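Local coordinates for B-type Cna protein (Enterococcus faecium, PDB 6FWY) that is of unknown function but, as the thioester domain of a bacterial surface protein, probably helps to attach the cell covalently to a host target, at residues 99-104 with 134-139; 79-84 with 104-109. All coordinates share one frame; numbering follows the deposited sequence.

Overall arrangement
Three helices of the thioester domain pack together here, and 99-113 serves both contacts. Its residues Glu101 and Tyr104 carry interaction 1 with helix 131-150; Thr106 and Val109 carry interaction 2 with helix 76-84, although 131-150 reaches that turn too. The contacts have centres about 11 Å apart, share Tyr104 and touch where Val137 O lies 3.9 Å from Ala105 CB. Interaction 1 is the more remote, about 25 Å from the chain's centre against about 14 Å, and a tetraethylene glycol, probably from the crystallisation liquor, lies about 4 Å from the Arg136 side chain. Gln107, probably the thioester glutamine and modelled as an intact amide, lies in segment 104-109 with its CB directed away from interaction 2.

Interaction 1: residues 99-104 with 134-139; sequences DTEAWY and TARVKK
Glu101 and Arg136 form the polar part of this helix pairing, a two-pronged salt bridge in which the arginine presents its NE side. Arg136 NE donates to Glu101 OE1 over 2.9 Å, while Arg136 NH2 reaches Glu101 OE2 at 3.1 Å. Both bonds are nearly straight and both use syn lone pairs, because carboxylate and guanidinium lie almost coplanar, 16° apart. A bend at chi3 (-62°) turns the end of the arginine so that this edge meets the acid. Glu101 OE1 also accepts a bond from Gly97 N, just ahead of the helix. Three donors thus hold the buried carboxylate, which would probably keep it ionised.

The helices behind these side chains run with their local axes 9.0 Å apart at closest approach and cross at -46°, close to the angle common where helices pack in globular domains. The contact joins the N-terminal part of 99-113 to the early part of 131-150, within the helical portion of the thioester domain.

The apolar part centres on Val137, whose methyls divide the work. Its CG2 rests on the aliphatic stem of Glu101, 3.8 Å from Glu101 CB. CG1 meets the edge of the Tyr104 ring near the ring plane, 4.1 Å from Tyr104 CD2. The hydroxyl of that tyrosine is hydrogen-bonded to Met37 O in strand 32-44.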
loop_
_atom_site.group_PDB
_atom_site.type_symbol
_atom_site.label_atom_id
_atom_site.label_comp_id
_atom_site.label_asym_id
_atom_site.label_seq_id
_atom_site.Cartn_x
_atom_site.Cartn_y
_atom_site.Cartn_z
ATOM N N ASP A 99 -2.265 24.569 -0.221
ATOM C CA ASP A 99 -2.316 23.263 0.465
ATOM C C ASP A 99 -3.610 22.958 1.228
ATOM O O ASP A 99 -3.953 21.782 1.391
ATOM C CB ASP A 99 -1.126 23.097 1.412
ATOM C CG ASP A 99 0.203 22.971 0.665
ATOM O OD1 ASP A 99 0.194 22.879 -0.588
ATOM O OD2 ASP A 99 1.271 22.977 1.308
ATOM N N THR A 100 -4.310 23.994 1.699
ATOM C CA THR A 100 -5.596 23.803 2.389
ATOM C C THR A 100 -6.649 23.340 1.396
ATOM O O THR A 100 -7.394 22.419 1.690
ATOM C CB THR A 100 -6.096 25.071 3.087
ATOM O OG1 THR A 100 -5.116 25.525 4.000
ATOM C CG2 THR A 100 -7.367 24.782 3.885
ATOM N N GLU A 101 -6.692 23.990 0.235
ATOM C CA GLU A 101 -7.589 23.588 -0.856
ATOM C C GLU A 101 -7.283 22.172 -1.354
ATOM O O GLU A 101 -8.201 21.401 -1.609
ATOM C CB GLU A 101 -7.509 24.569 -2.036
ATOM C CG GLU A 101 -8.144 25.927 -1.770
ATOM C CD GLU A 101 -7.873 26.973 -2.835
ATOM O OE1 GLU A 101 -7.496 26.612 -3.985
ATOM O OE2 GLU A 101 -8.055 28.170 -2.523
ATOM N N ALA A 102 -5.996 21.852 -1.501
ATOM C CA ALA A 102 -5.577 20.513 -1.960
ATOM C C ALA A 102 -5.973 19.439 -0.946
ATOM O O ALA A 102 -6.556 18.424 -1.304
ATOM C CB ALA A 102 -4.079 20.478 -2.245
ATOM N N TRP A 103 -5.671 19.684 0.322
ATOM C CA TRP A 103 -6.086 18.782 1.389
ATOM C C TRP A 103 -7.611 18.593 1.440
ATOM O O TRP A 103 -8.089 17.459 1.523
ATOM C CB TRP A 103 -5.577 19.270 2.745
ATOM C CG TRP A 103 -6.348 18.696 3.904
ATOM C CD1 TRP A 103 -6.360 17.404 4.337
ATOM C CD2 TRP A 103 -7.236 19.409 4.751
ATOM N NE1 TRP A 103 -7.203 17.271 5.407
ATOM C CE2 TRP A 103 -7.758 18.487 5.685
ATOM C CE3 TRP A 103 -7.665 20.743 4.799
ATOM C CZ2 TRP A 103 -8.676 18.854 6.678
ATOM C CZ3 TRP A 103 -8.576 21.113 5.779
ATOM C CH2 TRP A 103 -9.069 20.171 6.711
ATOM N N TYR A 104 -8.373 19.685 1.387
ATOM C CA TYR A 104 -9.837 19.588 1.473
ATOM C C TYR A 104 -10.430 18.831 0.291
ATOM O O TYR A 104 -11.360 18.024 0.456
ATOM C CB TYR A 104 -10.482 20.971 1.600
ATOM C CG TYR A 104 -11.959 20.916 1.896
ATOM C CD1 TYR A 104 -12.424 20.750 3.198
ATOM C CD2 TYR A 104 -12.888 21.036 0.876
ATOM C CE1 TYR A 104 -13.790 20.698 3.476
ATOM C CE2 TYR A 104 -14.252 20.992 1.145
ATOM C CZ TYR A 104 -14.689 20.823 2.443
ATOM O OH TYR A 104 -16.025 20.788 2.707
ATOM N N THR A 134 -13.552 27.864 -4.716
ATOM C CA THR A 134 -14.352 26.653 -4.788
ATOM C C THR A 134 -14.077 25.900 -6.100
ATOM O O THR A 134 -13.967 24.677 -6.078
ATOM C CB THR A 134 -15.845 26.991 -4.580
ATOM O OG1 THR A 134 -16.018 27.417 -3.219
ATOM C CG2 THR A 134 -16.769 25.806 -4.893
ATOM N N ALA A 135 -13.939 26.630 -7.215
ATOM C CA ALA A 135 -13.661 26.023 -8.524
ATOM C C ALA A 135 -12.293 25.304 -8.605
ATOM O O ALA A 135 -12.177 24.255 -9.250
ATOM C CB ALA A 135 -13.779 27.071 -9.629
ATOM N N ARG A 136 -11.269 25.867 -7.971
ATOM C CA ARG A 136 -9.982 25.165 -7.835
ATOM C C ARG A 136 -10.156 23.867 -7.041
ATOM O O ARG A 136 -9.657 22.819 -7.440
ATOM C CB ARG A 136 -8.934 26.062 -7.172
ATOM C CG ARG A 136 -8.413 27.166 -8.073
ATOM C CD ARG A 136 -7.179 27.825 -7.493
ATOM N NE ARG A 136 -7.460 28.478 -6.213
ATOM C CZ ARG A 136 -7.801 29.761 -6.050
ATOM N NH1 ARG A 136 -7.930 30.579 -7.088
ATOM N NH2 ARG A 136 -8.035 30.229 -4.822
ATOM N N VAL A 137 -10.910 23.941 -5.944
ATOM C CA VAL A 137 -11.244 22.741 -5.168
ATOM C C VAL A 137 -12.003 21.698 -6.008
ATOM O O VAL A 137 -11.667 20.501 -5.977
ATOM C CB VAL A 137 -12.012 23.093 -3.868
ATOM C CG1 VAL A 137 -12.545 21.847 -3.175
ATOM C CG2 VAL A 137 -11.108 23.860 -2.929
ATOM N N LYS A 138 -12.999 22.160 -6.771
ATOM C CA LYS A 138 -13.749 21.287 -7.676
ATOM C C LYS A 138 -12.848 20.587 -8.717
ATOM O O LYS A 138 -12.974 19.390 -8.956
ATOM C CB LYS A 138 -14.830 22.093 -8.395
ATOM C CG LYS A 138 -15.783 21.251 -9.207
ATOM C CD LYS A 138 -16.947 22.064 -9.763
ATOM C CE LYS A 138 -17.921 21.112 -10.414
ATOM N NZ LYS A 138 -18.839 21.818 -11.340
ATOM N N LYS A 139 -11.968 21.362 -9.337
ATOM C CA LYS A 139 -10.997 20.852 -10.304
ATOM C C LYS A 139 -10.078 19.788 -9.663
ATOM O O LYS A 139 -9.917 18.696 -10.211
ATOM C CB LYS A 139 -10.178 22.023 -10.870
ATOM C CG LYS A 139 -9.344 21.687 -12.099
ATOM C CD LYS A 139 -8.323 22.773 -12.405
ATOM C CE LYS A 139 -7.342 22.340 -13.473
ATOM N NZ LYS A 139 -7.486 23.148 -14.711
#

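Interaction 2: residues 79-84 with 104-109; sequences YRMFKG and YATQLV
Met81 and Thr106 mark the nearest approach of the two helical backbones, with 7.1 Å between Met81 CA and Thr106 CA. Residues 79-84 lie on helix 76-84, and 104-109 are a middle portion of helix 99-113.

Across this interval one side chain, Met81, makes the contact, lying against Thr106 and Val109 on one flank of the other helix. With its CG anti to the backbone nitrogen (chi1 178°), the methionine stretches across so that CG comes 3.6 Å from Val109 CG1 and 3.8 Å from Thr106 CG2. Its sulfur follows, 3.8 Å from Thr106 O and near the same valine methyl. A bend at chi3, about the CG-SD bond, turns the terminal methyl CE over one face of the Phe82 ring, 3.7 Å above its plane and toward the rim.

The methyl of Thr106 faces Met81, whereas its OG1 is hydrogen-bonded to Ala102 O, one turn back in its own helix, and to Phe86 N, a little further along the chain from Met81.

Thr106 and the neighbouring Gln107 probably belong to the TQ motif that supplies the thioester glutamine in this family; Gln107 OE1 is hydrogen-bonded to Cys52 N. Tyr51 of strand 49-52 touches both Met81 and Thr106, Ile144 of helix 131-150 also packs on Thr106, and strand 258-277 meets Phe82 through Val259 and Met261.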
loop_
_atom_site.group_PDB
_atom_site.type_symbol
_atom_site.label_atom_id
_atom_site.label_comp_id
_atom_site.label_asym_id
_atom_site.label_seq_id
_atom_site.Cartn_x
_atom_site.Cartn_y
_atom_site.Cartn_z
ATOM N N TYR A 79 -6.476 3.610 -1.683
ATOM C CA TYR A 79 -5.043 3.621 -2.013
ATOM C C TYR A 79 -4.749 4.717 -3.008
ATOM O O TYR A 79 -3.887 5.542 -2.773
ATOM C CB TYR A 79 -4.585 2.267 -2.579
ATOM C CG TYR A 79 -3.167 2.284 -3.107
ATOM C CD1 TYR A 79 -2.067 2.266 -2.240
ATOM C CD2 TYR A 79 -2.917 2.321 -4.478
ATOM C CE1 TYR A 79 -0.763 2.293 -2.731
ATOM C CE2 TYR A 79 -1.635 2.352 -4.989
ATOM C CZ TYR A 79 -0.559 2.338 -4.113
ATOM O OH TYR A 79 0.705 2.356 -4.609
ATOM N N ARG A 80 -5.499 4.729 -4.109
ATOM C CA ARG A 80 -5.299 5.717 -5.157
ATOM C C ARG A 80 -5.609 7.142 -4.719
ATOM O O ARG A 80 -4.949 8.066 -5.176
ATOM C CB ARG A 80 -6.105 5.338 -6.400
ATOM C CG ARG A 80 -5.486 4.179 -7.164
ATOM C CD ARG A 80 -6.101 4.010 -8.538
ATOM N NE ARG A 80 -7.500 3.586 -8.462
ATOM C CZ ARG A 80 -7.937 2.331 -8.342
ATOM N NH1 ARG A 80 -7.097 1.286 -8.286
ATOM N NH2 ARG A 80 -9.260 2.126 -8.292
ATOM N N MET A 81 -6.582 7.323 -3.828
ATOM C CA MET A 81 -6.870 8.652 -3.292
ATOM C C MET A 81 -5.611 9.233 -2.642
ATOM O O MET A 81 -5.277 10.393 -2.889
ATOM C CB MET A 81 -8.017 8.613 -2.278
ATOM C CG MET A 81 -8.343 9.961 -1.630
ATOM S SD MET A 81 -9.404 9.780 -0.180
ATOM C CE MET A 81 -8.216 9.241 1.078
ATOM N N PHE A 82 -4.936 8.435 -1.814
ATOM C CA PHE A 82 -3.687 8.861 -1.203
ATOM C C PHE A 82 -2.596 9.118 -2.241
ATOM O O PHE A 82 -1.999 10.166 -2.234
ATOM C CB PHE A 82 -3.200 7.854 -0.157
ATOM C CG PHE A 82 -3.956 7.912 1.140
ATOM C CD1 PHE A 82 -3.655 8.884 2.093
ATOM C CD2 PHE A 82 -4.946 6.990 1.427
ATOM C CE1 PHE A 82 -4.340 8.931 3.308
ATOM C CE2 PHE A 82 -5.643 7.038 2.625
ATOM C CZ PHE A 82 -5.336 8.009 3.564
ATOM N N LYS A 83 -2.361 8.169 -3.137
ATOM C CA LYS A 83 -1.292 8.282 -4.159
ATOM C C LYS A 83 -1.495 9.455 -5.120
ATOM O O LYS A 83 -0.531 10.106 -5.509
ATOM C CB LYS A 83 -1.168 6.984 -4.952
ATOM C CG LYS A 83 0.094 6.884 -5.782
ATOM C CD LYS A 83 0.089 5.716 -6.753
ATOM C CE LYS A 83 1.261 5.871 -7.727
ATOM N NZ LYS A 83 1.610 4.585 -8.379
ATOM N N GLY A 84 -2.752 9.709 -5.493
ATOM C CA GLY A 84 -3.104 10.780 -6.434
ATOM C C GLY A 84 -3.622 12.067 -5.818
ATOM O O GLY A 84 -3.957 12.990 -6.536
ATOM N N TYR A 104 -8.373 19.685 1.387
ATOM C CA TYR A 104 -9.837 19.588 1.473
ATOM C C TYR A 104 -10.430 18.831 0.291
ATOM O O TYR A 104 -11.360 18.024 0.456
ATOM C CB TYR A 104 -10.482 20.971 1.600
ATOM C CG TYR A 104 -11.959 20.916 1.896
ATOM C CD1 TYR A 104 -12.424 20.750 3.198
ATOM C CD2 TYR A 104 -12.888 21.036 0.876
ATOM C CE1 TYR A 104 -13.790 20.698 3.476
ATOM C CE2 TYR A 104 -14.252 20.992 1.145
ATOM C CZ TYR A 104 -14.689 20.823 2.443
ATOM O OH TYR A 104 -16.025 20.788 2.707
ATOM N N ALA A 105 -9.911 19.107 -0.904
ATOM C CA ALA A 105 -10.279 18.358 -2.118
ATOM C C ALA A 105 -10.104 16.872 -1.916
ATOM O O ALA A 105 -10.959 16.096 -2.310
ATOM C CB ALA A 105 -9.438 18.805 -3.310
ATOM N N THR A 106 -9.010 16.485 -1.275
ATOM C CA THR A 106 -8.751 15.083 -1.008
ATOM C C THR A 106 -9.745 14.546 0.038
ATOM O O THR A 106 -10.266 13.450 -0.123
ATOM C CB THR A 106 -7.271 14.834 -0.599
ATOM O OG1 THR A 106 -6.395 15.543 -1.480
ATOM C CG2 THR A 106 -6.934 13.386 -0.678
ATOM N N GLN A 107 -10.014 15.316 1.084
ATOM C CA GLN A 107 -11.002 14.926 2.104
ATOM C C GLN A 107 -12.410 14.774 1.491
ATOM O O GLN A 107 -13.190 13.922 1.912
ATOM C CB GLN A 107 -11.007 15.941 3.262
ATOM C CG GLN A 107 -12.070 15.737 4.346
ATOM C CD GLN A 107 -11.972 14.372 5.005
ATOM O OE1 GLN A 107 -11.082 14.128 5.800
ATOM N NE2 GLN A 107 -12.893 13.481 4.669
ATOM N N LEU A 108 -12.717 15.607 0.501
ATOM C CA LEU A 108 -13.997 15.520 -0.193
ATOM C C LEU A 108 -14.115 14.168 -0.919
ATOM O O LEU A 108 -15.112 13.481 -0.790
ATOM C CB LEU A 108 -14.140 16.713 -1.142
ATOM C CG LEU A 108 -15.482 16.996 -1.806
ATOM C CD1 LEU A 108 -16.648 17.076 -0.811
ATOM C CD2 LEU A 108 -15.300 18.309 -2.556
ATOM N N VAL A 109 -13.053 13.766 -1.620
ATOM C CA VAL A 109 -12.946 12.418 -2.206
ATOM C C VAL A 109 -13.144 11.327 -1.141
ATOM O O VAL A 109 -13.943 10.408 -1.332
ATOM C CB VAL A 109 -11.595 12.199 -2.934
ATOM C CG1 VAL A 109 -11.417 10.744 -3.373
ATOM C CG2 VAL A 109 -11.515 13.122 -4.128
#